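Local coordinates for protein alpha-glucosidase YIHQ (Escherichia coli, PDB 5AEE) that hydrolyses sulfoquinovosyl diacylglycerides and simpler sulfoquinovosides such as sulfoquinovosyl glycerol, releasing sulfoquinovose for use as a source of carbon and sulfur, at residues 288-293 with 330-335; 301-306 with 337-342; 365-370 with 407-412. The protein carries 1 engineered substitution. All coordinates share one frame; numbering follows the deposited sequence.

Contact 1. Residues 288-293 with 330-335; sequences QDWSGI and FLAYIN. With NSQ (4-nitrophenyl alpha-D-6-sulfoquinovoside), chain E.
W290 lies on strand 329-334 with one face of its indole and grips it with its N-H. The methyl of A332 stands almost exactly on the normal of the five-membered ring, with A332 CB 3.5 Å from the centroid and 2° off that normal, which identifies a CH-pi contact. Next along the strand, W290 NE1 donates to Y333 O at 2.7 Å with an N-H...O angle of 145°. The acceptor is met in its carbonyl plane on a lone pair, yet the short bond is somewhat bent, the oxygen being tilted from the indole plane. Chi1 of 71° wedges CG of W290 between its own backbone N and carbonyl carbon, which lays the ring over A332; CB of the same residue meets the edge of the F330 ring, W290 CB to F330 CZ being 4.0 Å.

The parallel strands 282-286 and 329-334 are neighbours in the TIM barrel, and the loop 288-293 that follows the first folds back over the end of the second. The substrate pocket opens at this end. Q288 and Y333 pack CB against CB at 3.8 Å and then diverge into the pocket. Beyond CG the Q288 chain is extended, carrying OE1 to the sugar, where Q288 OE1 accepts a bond from O4 of the bound nitrophenyl sulfoquinovoside at 2.6 Å; NE2 is engaged by Q262, which fixes the turn of the amide. Y333 meets the ligand obliquely with the outer end of its ring, Y333 OH lying 3.6 Å from ligand C6. That hydroxyl receives N335 ND2 at 3.1 Å, nearly straight and in the amide plane, and is also hydrogen-bonded to the nucleophile D405.

Contact 2. Residues 301-306 with 337-342; sequences RVMWNW and YVASDK. With NSQ (4-nitrophenyl alpha-D-6-sulfoquinovoside), chain E.
W304 and Y337 lie side by side and point the same way, with W304 CZ3 3.8 Å from Y337 CD2 at the edge of the tyrosine ring. They belong to the tight, buried half of the contact. Here W304, the centre of an inverse gamma turn, offers its carbonyl to the backbone of A339 (A339 N to W304 O 2.9 Å, N-H...O 171°). The indole of W306 approaches Y337 O nearly along the C=O axis, with W306 NE1 3.0 Å away, and brushes a methyl of V338. A water donates to both N305 OD1 and A339 O, bridging two buried residues, and N305 OD1 also accepts from the backbone of L344.

The looser side is that of K342, which is exposed, and M303, which is partly so. K342, bent at chi2, crosses M303 at about a right angle, bringing K342 CE 3.6 Å from M303 SD, while its CB rests on the amide of N305.

On the ligand side, the bend of R301 at chi3 (70°) turns its guanidinium edge to the sulfonate: R301 NE donates to O11 and R301 NH2 to O12, the latter at 2.8 Å, while R301 NH1 is held by F367 O. A leucine here would remove both donors and would probably leave two sulfonate oxygens without these mates and the anion without its nearby positive charge. The third oxygen, O13, is gripped twice, by V302 N and, at 174°, by W304 NE1 (3.0 Å). The donors of R301, V302 and W304, which together meet all three sulfonate oxygens, form the sulfonate-binding site of this GH31 sulfoquinovosidase.

Contact 3. Residues 365-370 with 407-412; sequences VEFGEF and GEYLPT. With NSQ (4-nitrophenyl alpha-D-6-sulfoquinovoside), chain E.
Y409 presents one ring face to F367, whose CE1 stands 3.3 Å above the plane near the rim. Segment 407-412 reaches this point after G407, whose N is bonded to Y337 OH, and E408, probably an active-site residue as in relatives, which is salt-bridged to R455. At Y409 its ring and that of F367 slide past each other in opposite directions, the F367 and Y409 centroids 4.8 Å apart and the planes at 38°, an oblique pairing. V365 CG1 touches the tyrosine at its edge, 3.7 Å from Y409 CD2, and E366 O also lies near the ring plane. Past L410, whose carbonyl accepts from H426, comes P411: P411 CG meets V365 CG2 at 3.7 Å, so one valine methyl serves the tyrosine and the other the proline.

Across the two segments the contact is thus apolar, whereas the polar end of Y409 reaches the aglycone: Y409 OH donates to the nitro oxygen O34 at 3.0 Å. Because F367 and V365 hold the ring by face and edge, its hydroxyl has a defined place, consistent with a wall that receives the leaving-group side of the substrate.

All three contacts lie in the TIM-barrel domain and touch the same bound sulfoquinovoside. Contacts 1 and 2 have centres about 10 Å apart and interlock along the chain, their segments alternating; strand 337-339 follows barrel strand 329-334, and G292 O meets M303 N at 2.7 Å. Contact 3 comes later in the chain, its centre about 12 Å from that of contact 2 and 19 Å from that of contact 1. It joins contact 2 through the small antiparallel sheet of 337-339, 371-374 and 365-366 and through Y337 OH, which bonds G407 N, but does not touch contact 1. Sugar, sulfonate and aglycone are thereby met by three linked parts of one pocket.

Contact 1. Residues 288-293 with 330-335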
loop_
_atom_site.group_PDB
_atom_site.type_symbol
_atom_site.label_atom_id
_atom_site.label_comp_id
_atom_site.label_asym_id
_atom_site.label_seq_id
_atom_site.Cartn_x
_atom_site.Cartn_y
_atom_site.Cartn_z
ATOM N N GLN A 288 0.162 -16.749 -11.909
ATOM C CA GLN A 288 1.406 -16.109 -11.672
ATOM C C GLN A 288 2.570 -16.963 -12.252
ATOM O O GLN A 288 3.607 -16.453 -12.567
ATOM C CB GLN A 288 1.654 -15.863 -10.136
ATOM C CG GLN A 288 1.687 -17.123 -9.303
ATOM C CD GLN A 288 2.211 -16.771 -7.913
ATOM O OE1 GLN A 288 2.252 -15.579 -7.526
ATOM N NE2 GLN A 288 2.657 -17.776 -7.188
ATOM N N ASP A 289 2.351 -18.274 -12.410
ATOM C CA ASP A 289 3.367 -19.185 -12.914
ATOM C C ASP A 289 3.351 -19.253 -14.481
ATOM O O ASP A 289 3.895 -20.207 -15.030
ATOM C CB ASP A 289 3.164 -20.567 -12.326
ATOM C CG ASP A 289 1.900 -21.289 -12.792
ATOM O OD1 ASP A 289 0.818 -20.695 -12.966
ATOM O OD2 ASP A 289 1.910 -22.585 -12.776
ATOM N N TRP A 290 2.807 -18.205 -15.127
ATOM C CA TRP A 290 2.769 -18.127 -16.609
ATOM C C TRP A 290 4.204 -18.314 -17.231
ATOM O O TRP A 290 4.360 -18.804 -18.347
ATOM C CB TRP A 290 2.207 -16.812 -17.000
ATOM C CG TRP A 290 3.113 -15.648 -16.736
ATOM C CD1 TRP A 290 3.542 -15.165 -15.537
ATOM C CD2 TRP A 290 3.734 -14.875 -17.722
ATOM N NE1 TRP A 290 4.350 -14.102 -15.716
ATOM C CE2 TRP A 290 4.504 -13.899 -17.058
ATOM C CE3 TRP A 290 3.712 -14.901 -19.126
ATOM C CZ2 TRP A 290 5.266 -12.959 -17.737
ATOM C CZ3 TRP A 290 4.466 -13.966 -19.817
ATOM C CH2 TRP A 290 5.215 -12.995 -19.114
ATOM N N SER A 291 5.238 -17.933 -16.458
ATOM C CA SER A 291 6.636 -17.996 -16.825
ATOM C C SER A 291 7.417 -19.223 -16.347
ATOM O O SER A 291 8.614 -19.375 -16.667
ATOM C CB SER A 291 7.318 -16.736 -16.279
ATOM O OG SER A 291 7.064 -16.614 -14.902
ATOM N N GLY A 292 6.753 -20.118 -15.631
ATOM C CA GLY A 292 7.366 -21.273 -14.995
ATOM C C GLY A 292 7.314 -21.166 -13.489
ATOM O O GLY A 292 7.084 -20.081 -12.940
ATOM N N ILE A 293 7.573 -22.300 -12.867
ATOM C CA ILE A 293 7.558 -22.498 -11.424
ATOM C C ILE A 293 8.956 -22.787 -10.923
ATOM O O ILE A 293 9.709 -23.546 -11.575
ATOM C CB ILE A 293 6.757 -23.768 -11.112
ATOM C CG1 ILE A 293 5.300 -23.540 -11.409
ATOM C CG2 ILE A 293 6.969 -24.173 -9.661
ATOM C CD1 ILE A 293 4.540 -24.841 -11.700
ATOM N N PHE A 330 -6.920 -12.744 -18.906
ATOM C CA PHE A 330 -5.762 -13.473 -18.395
ATOM C C PHE A 330 -4.822 -12.498 -17.764
ATOM O O PHE A 330 -4.384 -11.493 -18.406
ATOM C CB PHE A 330 -5.052 -14.157 -19.471
ATOM C CG PHE A 330 -3.873 -14.919 -18.974
ATOM C CD1 PHE A 330 -4.056 -16.095 -18.244
ATOM C CD2 PHE A 330 -2.567 -14.500 -19.258
ATOM C CE1 PHE A 330 -2.965 -16.810 -17.776
ATOM C CE2 PHE A 330 -1.480 -15.206 -18.749
ATOM C CZ PHE A 330 -1.668 -16.356 -18.023
ATOM N N LEU A 331 -4.473 -12.772 -16.523
ATOM C CA LEU A 331 -3.511 -11.925 -15.794
ATOM C C LEU A 331 -2.247 -12.719 -15.450
ATOM O O LEU A 331 -2.342 -13.933 -15.143
ATOM C CB LEU A 331 -4.156 -11.376 -14.528
ATOM C CG LEU A 331 -5.372 -10.445 -14.820
ATOM C CD1 LEU A 331 -6.696 -11.219 -14.971
ATOM C CD2 LEU A 331 -5.491 -9.505 -13.628
ATOM N N ALA A 332 -1.083 -12.047 -15.505
ATOM C CA ALA A 332 0.219 -12.703 -15.302
ATOM C C ALA A 332 0.954 -12.095 -14.072
ATOM O O ALA A 332 0.298 -11.557 -13.194
ATOM C CB ALA A 332 1.025 -12.683 -16.542
ATOM N N TYR A 333 2.268 -12.120 -14.068
ATOM C CA TYR A 333 3.087 -11.756 -12.898
ATOM C C TYR A 333 4.435 -11.230 -13.456
ATOM O O TYR A 333 5.060 -11.828 -14.366
ATOM C CB TYR A 333 3.319 -12.971 -12.004
ATOM C CG TYR A 333 4.228 -12.646 -10.812
ATOM C CD1 TYR A 333 5.626 -12.651 -10.961
ATOM C CD2 TYR A 333 3.738 -12.304 -9.611
ATOM C CE1 TYR A 333 6.448 -12.317 -9.900
ATOM C CE2 TYR A 333 4.595 -11.967 -8.506
ATOM C CZ TYR A 333 5.935 -11.949 -8.699
ATOM O OH TYR A 333 6.832 -11.644 -7.689
ATOM N N ILE A 334 4.909 -10.139 -12.888
ATOM C CA ILE A 334 6.269 -9.613 -13.238
ATOM C C ILE A 334 6.737 -8.860 -12.008
ATOM O O ILE A 334 5.908 -8.339 -11.263
ATOM C CB ILE A 334 6.233 -8.713 -14.486
ATOM C CG1 ILE A 334 7.639 -8.275 -14.934
ATOM C CG2 ILE A 334 5.270 -7.555 -14.291
ATOM C CD1 ILE A 334 7.724 -7.844 -16.396
ATOM N N ASN A 335 8.030 -8.934 -11.747
ATOM C CA ASN A 335 8.666 -8.034 -10.820
ATOM C C ASN A 335 9.884 -7.378 -11.497
ATOM O O ASN A 335 10.221 -7.737 -12.585
ATOM C CB ASN A 335 8.880 -8.705 -9.484
ATOM C CG ASN A 335 9.942 -9.769 -9.488
ATOM O OD1 ASN A 335 11.066 -9.584 -9.934
ATOM N ND2 ASN A 335 9.563 -10.960 -8.952
HETATM O O12 NSQ E . 8.071 -14.497 -5.166
HETATM S S10 NSQ E . 7.119 -15.422 -5.827
HETATM O O13 NSQ E . 7.432 -15.857 -7.206
HETATM O O11 NSQ E . 6.876 -16.531 -4.906
HETATM C C6 NSQ E . 5.616 -14.612 -6.043
HETATM C C5 NSQ E . 4.930 -14.120 -4.776
HETATM O O5 NSQ E . 5.696 -12.931 -4.399
HETATM C C1 NSQ E . 5.168 -12.123 -3.391
HETATM C C2 NSQ E . 3.693 -11.760 -3.667
HETATM O O2 NSQ E . 3.286 -10.936 -2.610
HETATM C C3 NSQ E . 2.895 -13.035 -3.838
HETATM O O3 NSQ E . 1.525 -12.789 -4.069
HETATM C C4 NSQ E . 3.429 -13.856 -4.987
HETATM O O4 NSQ E . 2.684 -15.110 -5.048
HETATM O O1 NSQ E . 5.301 -12.909 -2.208
HETATM C C25 NSQ E . 6.530 -13.011 -1.687
HETATM C C26 NSQ E . 7.199 -11.849 -1.266
HETATM C C27 NSQ E . 8.474 -11.974 -0.802
HETATM C C28 NSQ E . 9.053 -13.233 -0.681
HETATM N N32 NSQ E . 10.390 -13.304 -0.243
HETATM O O33 NSQ E . 11.051 -14.355 -0.489
HETATM O O34 NSQ E . 10.971 -12.258 0.212
HETATM C C29 NSQ E . 8.367 -14.358 -1.127
HETATM C C30 NSQ E . 7.084 -14.251 -1.631
#

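Contact 2. Residues 301-306 with 337-342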
loop_
_atom_site.group_PDB
_atom_site.type_symbol
_atom_site.label_atom_id
_atom_site.label_comp_id
_atom_site.label_asym_id
_atom_site.label_seq_id
_atom_site.Cartn_x
_atom_site.Cartn_y
_atom_site.Cartn_z
ATOM N N ARG A 301 7.036 -21.038 -6.087
ATOM C CA ARG A 301 7.279 -19.654 -6.493
ATOM C C ARG A 301 7.286 -19.561 -8.002
ATOM O O ARG A 301 7.166 -20.574 -8.709
ATOM C CB ARG A 301 8.539 -19.104 -5.878
ATOM C CG ARG A 301 8.444 -19.175 -4.358
ATOM C CD ARG A 301 9.588 -18.507 -3.684
ATOM N NE ARG A 301 9.559 -17.081 -3.820
ATOM C CZ ARG A 301 10.532 -16.263 -3.433
ATOM N NH1 ARG A 301 11.668 -16.725 -2.836
ATOM N NH2 ARG A 301 10.357 -14.966 -3.622
ATOM N N VAL A 302 7.418 -18.355 -8.516
ATOM C CA VAL A 302 7.340 -18.141 -9.959
ATOM C C VAL A 302 8.779 -18.221 -10.428
ATOM O O VAL A 302 9.697 -17.880 -9.660
ATOM C CB VAL A 302 6.745 -16.768 -10.243
ATOM C CG1 VAL A 302 6.758 -16.469 -11.737
ATOM C CG2 VAL A 302 5.308 -16.717 -9.718
ATOM N N MET A 303 8.972 -18.656 -11.645
ATOM C CA MET A 303 10.310 -18.559 -12.304
ATOM C C MET A 303 10.471 -17.146 -12.785
ATOM O O MET A 303 9.768 -16.687 -13.727
ATOM C CB MET A 303 10.407 -19.511 -13.490
ATOM C CG MET A 303 11.722 -19.406 -14.267
ATOM S SD MET A 303 13.176 -19.549 -13.175
ATOM C CE MET A 303 12.804 -21.215 -12.601
ATOM N N TRP A 304 11.394 -16.424 -12.196
ATOM C CA TRP A 304 11.542 -14.963 -12.540
ATOM C C TRP A 304 12.270 -14.603 -13.820
ATOM O O TRP A 304 13.295 -13.882 -13.870
ATOM C CB TRP A 304 12.120 -14.173 -11.366
ATOM C CG TRP A 304 11.376 -14.187 -10.111
ATOM C CD1 TRP A 304 10.218 -14.861 -9.783
ATOM C CD2 TRP A 304 11.766 -13.516 -8.930
ATOM N NE1 TRP A 304 9.865 -14.601 -8.485
ATOM C CE2 TRP A 304 10.790 -13.781 -7.942
ATOM C CE3 TRP A 304 12.810 -12.674 -8.629
ATOM C CZ2 TRP A 304 10.865 -13.290 -6.674
ATOM C CZ3 TRP A 304 12.874 -12.162 -7.348
ATOM C CH2 TRP A 304 11.894 -12.447 -6.403
ATOM N N ASN A 305 11.653 -15.002 -14.926
ATOM C CA ASN A 305 12.108 -14.675 -16.228
ATOM C C ASN A 305 10.851 -14.485 -17.032
ATOM O O ASN A 305 10.088 -15.444 -17.261
ATOM C CB ASN A 305 12.962 -15.812 -16.800
ATOM C CG ASN A 305 13.679 -15.389 -18.048
ATOM O OD1 ASN A 305 14.579 -14.528 -18.025
ATOM N ND2 ASN A 305 13.221 -15.913 -19.169
ATOM N N TRP A 306 10.667 -13.257 -17.478
ATOM C CA TRP A 306 9.372 -12.722 -17.826
ATOM C C TRP A 306 9.068 -12.983 -19.268
ATOM O O TRP A 306 8.945 -12.086 -20.051
ATOM C CB TRP A 306 9.310 -11.257 -17.521
ATOM C CG TRP A 306 9.839 -11.018 -16.093
ATOM C CD1 TRP A 306 10.830 -10.157 -15.762
ATOM C CD2 TRP A 306 9.426 -11.641 -14.890
ATOM N NE1 TRP A 306 11.066 -10.186 -14.425
ATOM C CE2 TRP A 306 10.197 -11.084 -13.855
ATOM C CE3 TRP A 306 8.450 -12.586 -14.559
ATOM C CZ2 TRP A 306 10.083 -11.491 -12.560
ATOM C CZ3 TRP A 306 8.321 -12.969 -13.239
ATOM C CH2 TRP A 306 9.109 -12.432 -12.266
ATOM N N TYR A 337 13.038 -7.663 -10.952
ATOM C CA TYR A 337 14.221 -8.432 -10.784
ATOM C C TYR A 337 14.232 -9.488 -11.837
ATOM O O TYR A 337 13.197 -9.757 -12.424
ATOM C CB TYR A 337 14.298 -8.979 -9.353
ATOM C CG TYR A 337 13.902 -7.977 -8.298
ATOM C CD1 TYR A 337 14.327 -6.637 -8.357
ATOM C CD2 TYR A 337 13.026 -8.336 -7.249
ATOM C CE1 TYR A 337 13.939 -5.704 -7.367
ATOM C CE2 TYR A 337 12.671 -7.420 -6.254
ATOM C CZ TYR A 337 13.083 -6.073 -6.336
ATOM O OH TYR A 337 12.705 -5.104 -5.360
ATOM N N VAL A 338 15.428 -10.016 -12.149
ATOM C CA VAL A 338 15.544 -11.106 -13.141
ATOM C C VAL A 338 16.439 -12.276 -12.671
ATOM O O VAL A 338 17.619 -12.041 -12.294
ATOM C CB VAL A 338 16.005 -10.557 -14.483
ATOM C CG1 VAL A 338 14.870 -9.778 -15.120
ATOM C CG2 VAL A 338 17.242 -9.629 -14.322
ATOM N N ALA A 339 15.859 -13.499 -12.685
ATOM C CA ALA A 339 16.525 -14.709 -12.233
ATOM C C ALA A 339 17.877 -14.863 -12.902
ATOM O O ALA A 339 17.972 -14.846 -14.115
ATOM C CB ALA A 339 15.694 -15.917 -12.501
ATOM N N SER A 340 18.921 -14.959 -12.091
ATOM C CA SER A 340 20.291 -15.018 -12.607
ATOM C C SER A 340 20.556 -16.233 -13.457
ATOM O O SER A 340 21.484 -16.247 -14.194
ATOM C CB SER A 340 21.299 -14.941 -11.444
ATOM O OG SER A 340 21.189 -16.125 -10.687
ATOM N N ASP A 341 19.747 -17.267 -13.352
ATOM C CA ASP A 341 19.937 -18.502 -14.107
ATOM C C ASP A 341 19.075 -18.513 -15.385
ATOM O O ASP A 341 18.828 -19.583 -15.957
ATOM C CB ASP A 341 19.662 -19.740 -13.230
ATOM C CG ASP A 341 18.343 -19.661 -12.421
ATOM O OD1 ASP A 341 17.556 -18.710 -12.556
ATOM O OD2 ASP A 341 18.081 -20.588 -11.617
ATOM N N LYS A 342 18.660 -17.335 -15.862
ATOM C CA LYS A 342 17.797 -17.235 -17.046
ATOM C C LYS A 342 18.191 -16.105 -17.950
ATOM O O LYS A 342 19.019 -15.270 -17.587
ATOM C CB LYS A 342 16.320 -17.095 -16.589
ATOM C CG LYS A 342 15.749 -18.352 -15.905
ATOM C CD LYS A 342 15.452 -19.453 -16.878
ATOM C CE LYS A 342 15.089 -20.671 -16.068
ATOM N NZ LYS A 342 14.773 -21.835 -16.917
HETATM O O12 NSQ E . 8.071 -14.497 -5.166
HETATM S S10 NSQ E . 7.119 -15.422 -5.827
HETATM O O13 NSQ E . 7.432 -15.857 -7.206
HETATM O O11 NSQ E . 6.876 -16.531 -4.906
HETATM C C6 NSQ E . 5.616 -14.612 -6.043
HETATM C C5 NSQ E . 4.930 -14.120 -4.776
HETATM O O5 NSQ E . 5.696 -12.931 -4.399
HETATM C C1 NSQ E . 5.168 -12.123 -3.391
HETATM C C2 NSQ E . 3.693 -11.760 -3.667
HETATM O O2 NSQ E . 3.286 -10.936 -2.610
HETATM C C3 NSQ E . 2.895 -13.035 -3.838
HETATM O O3 NSQ E . 1.525 -12.789 -4.069
HETATM C C4 NSQ E . 3.429 -13.856 -4.987
HETATM O O4 NSQ E . 2.684 -15.110 -5.048
HETATM O O1 NSQ E . 5.301 -12.909 -2.208
HETATM C C25 NSQ E . 6.530 -13.011 -1.687
HETATM C C26 NSQ E . 7.199 -11.849 -1.266
HETATM C C27 NSQ E . 8.474 -11.974 -0.802
HETATM C C28 NSQ E . 9.053 -13.233 -0.681
HETATM N N32 NSQ E . 10.390 -13.304 -0.243
HETATM O O33 NSQ E . 11.051 -14.355 -0.489
HETATM O O34 NSQ E . 10.971 -12.258 0.212
HETATM C C29 NSQ E . 8.367 -14.358 -1.127
HETATM C C30 NSQ E . 7.084 -14.251 -1.631
HETATM O O HOH W 1 16.249 -13.811 -16.072
#

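Contact 3. Residues 365-370 with 407-412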
loop_
_atom_site.group_PDB
_atom_site.type_symbol
_atom_site.label_atom_id
_atom_site.label_comp_id
_atom_site.label_asym_id
_atom_site.label_seq_id
_atom_site.Cartn_x
_atom_site.Cartn_y
_atom_site.Cartn_z
ATOM N N VAL A 365 21.245 -10.522 -5.957
ATOM C CA VAL A 365 20.537 -10.511 -4.719
ATOM C C VAL A 365 20.080 -11.921 -4.450
ATOM O O VAL A 365 19.589 -12.595 -5.361
ATOM C CB VAL A 365 19.321 -9.540 -4.755
ATOM C CG1 VAL A 365 18.415 -9.729 -3.525
ATOM C CG2 VAL A 365 19.800 -8.114 -4.850
ATOM N N GLU A 366 20.156 -12.322 -3.187
ATOM C CA GLU A 366 19.602 -13.637 -2.767
ATOM C C GLU A 366 18.108 -13.461 -2.465
ATOM O O GLU A 366 17.743 -12.692 -1.585
ATOM C CB GLU A 366 20.363 -14.206 -1.547
ATOM C CG GLU A 366 20.486 -15.742 -1.545
ATOM C CD GLU A 366 19.221 -16.464 -1.151
ATOM O OE1 GLU A 366 18.365 -15.843 -0.501
ATOM O OE2 GLU A 366 19.059 -17.652 -1.491
ATOM N N PHE A 367 17.241 -14.166 -3.203
ATOM C CA PHE A 367 15.769 -13.964 -3.116
ATOM C C PHE A 367 15.032 -15.133 -2.438
ATOM O O PHE A 367 13.783 -15.116 -2.343
ATOM C CB PHE A 367 15.197 -13.756 -4.552
ATOM C CG PHE A 367 15.413 -12.384 -5.094
ATOM C CD1 PHE A 367 14.749 -11.279 -4.538
ATOM C CD2 PHE A 367 16.300 -12.168 -6.137
ATOM C CE1 PHE A 367 14.998 -9.996 -4.998
ATOM C CE2 PHE A 367 16.519 -10.893 -6.625
ATOM C CZ PHE A 367 15.867 -9.817 -6.056
ATOM N N GLY A 368 15.775 -16.157 -2.003
ATOM C CA GLY A 368 15.194 -17.307 -1.268
ATOM C C GLY A 368 15.503 -18.530 -2.072
ATOM O O GLY A 368 14.641 -19.056 -2.764
ATOM N N GLU A 369 16.770 -18.919 -2.012
ATOM C CA GLU A 369 17.329 -20.099 -2.689
ATOM C C GLU A 369 17.475 -19.922 -4.180
ATOM O O GLU A 369 17.441 -20.876 -4.879
ATOM C CB GLU A 369 16.511 -21.390 -2.365
ATOM C CG GLU A 369 16.292 -21.608 -0.874
ATOM C CD GLU A 369 15.445 -22.842 -0.538
ATOM O OE1 GLU A 369 15.091 -23.685 -1.393
ATOM O OE2 GLU A 369 15.157 -22.995 0.646
ATOM N N PHE A 370 17.579 -18.691 -4.654
ATOM C CA PHE A 370 17.947 -18.389 -6.015
ATOM C C PHE A 370 18.401 -16.939 -5.991
ATOM O O PHE A 370 18.127 -16.225 -5.021
ATOM C CB PHE A 370 16.811 -18.650 -7.025
ATOM C CG PHE A 370 15.655 -17.651 -6.964
ATOM C CD1 PHE A 370 14.572 -17.854 -6.088
ATOM C CD2 PHE A 370 15.628 -16.579 -7.791
ATOM C CE1 PHE A 370 13.512 -16.976 -6.047
ATOM C CE2 PHE A 370 14.579 -15.681 -7.763
ATOM C CZ PHE A 370 13.527 -15.874 -6.879
ATOM N N GLY A 407 9.724 -4.340 -5.501
ATOM C CA GLY A 407 9.990 -2.891 -5.443
ATOM C C GLY A 407 10.558 -2.513 -4.063
ATOM O O GLY A 407 11.050 -1.387 -3.899
ATOM N N GLU A 408 10.452 -3.419 -3.090
ATOM C CA GLU A 408 10.912 -3.145 -1.664
ATOM C C GLU A 408 12.280 -3.703 -1.278
ATOM O O GLU A 408 12.715 -3.600 -0.087
ATOM C CB GLU A 408 9.871 -3.694 -0.672
ATOM C CG GLU A 408 9.883 -5.201 -0.396
ATOM C CD GLU A 408 9.285 -6.050 -1.502
ATOM O OE1 GLU A 408 8.852 -5.506 -2.535
ATOM O OE2 GLU A 408 9.224 -7.268 -1.311
ATOM N N TYR A 409 12.986 -4.274 -2.236
ATOM C CA TYR A 409 14.116 -5.143 -1.924
ATOM C C TYR A 409 15.438 -4.587 -2.301
ATOM O O TYR A 409 16.410 -5.344 -2.256
ATOM C CB TYR A 409 14.000 -6.425 -2.737
ATOM C CG TYR A 409 14.030 -7.789 -2.059
ATOM C CD1 TYR A 409 12.848 -8.359 -1.609
ATOM C CD2 TYR A 409 15.199 -8.578 -2.032
ATOM C CE1 TYR A 409 12.816 -9.665 -1.077
ATOM C CE2 TYR A 409 15.186 -9.889 -1.513
ATOM C CZ TYR A 409 13.973 -10.426 -1.019
ATOM O OH TYR A 409 13.848 -11.742 -0.497
ATOM N N LEU A 410 15.533 -3.320 -2.687
ATOM C CA LEU A 410 16.813 -2.803 -3.081
ATOM C C LEU A 410 17.785 -2.795 -1.918
ATOM O O LEU A 410 17.543 -2.115 -0.939
ATOM C CB LEU A 410 16.698 -1.393 -3.628
ATOM C CG LEU A 410 17.964 -0.902 -4.304
ATOM C CD1 LEU A 410 17.997 -1.371 -5.739
ATOM C CD2 LEU A 410 18.031 0.618 -4.287
ATOM N N PRO A 411 18.927 -3.524 -2.036
ATOM C CA PRO A 411 19.942 -3.416 -0.952
ATOM C C PRO A 411 20.662 -2.060 -0.983
ATOM O O PRO A 411 20.719 -1.409 -2.029
ATOM C CB PRO A 411 20.908 -4.571 -1.254
ATOM C CG PRO A 411 20.184 -5.430 -2.271
ATOM C CD PRO A 411 19.279 -4.559 -3.035
ATOM N N THR A 412 21.179 -1.641 0.171
ATOM C CA THR A 412 21.732 -0.328 0.333
ATOM C C THR A 412 23.196 -0.259 -0.113
ATOM O O THR A 412 23.782 0.810 -0.116
ATOM C CB THR A 412 21.611 0.119 1.801
ATOM O OG1 THR A 412 22.189 -0.855 2.680
ATOM C CG2 THR A 412 20.120 0.338 2.143
HETATM O O12 NSQ E . 8.071 -14.497 -5.166
HETATM S S10 NSQ E . 7.119 -15.422 -5.827
HETATM O O13 NSQ E . 7.432 -15.857 -7.206
HETATM O O11 NSQ E . 6.876 -16.531 -4.906
HETATM C C6 NSQ E . 5.616 -14.612 -6.043
HETATM C C5 NSQ E . 4.930 -14.120 -4.776
HETATM O O5 NSQ E . 5.696 -12.931 -4.399
HETATM C C1 NSQ E . 5.168 -12.123 -3.391
HETATM C C2 NSQ E . 3.693 -11.760 -3.667
HETATM O O2 NSQ E . 3.286 -10.936 -2.610
HETATM C C3 NSQ E . 2.895 -13.035 -3.838
HETATM O O3 NSQ E . 1.525 -12.789 -4.069
HETATM C C4 NSQ E . 3.429 -13.856 -4.987
HETATM O O4 NSQ E . 2.684 -15.110 -5.048
HETATM O O1 NSQ E . 5.301 -12.909 -2.208
HETATM C C25 NSQ E . 6.530 -13.011 -1.687
HETATM C C26 NSQ E . 7.199 -11.849 -1.266
HETATM C C27 NSQ E . 8.474 -11.974 -0.802
HETATM C C28 NSQ E . 9.053 -13.233 -0.681
HETATM N N32 NSQ E . 10.390 -13.304 -0.243
HETATM O O33 NSQ E . 11.051 -14.355 -0.489
HETATM O O34 NSQ E . 10.971 -12.258 0.212
HETATM C C29 NSQ E . 8.367 -14.358 -1.127
HETATM C C30 NSQ E . 7.084 -14.251 -1.631
#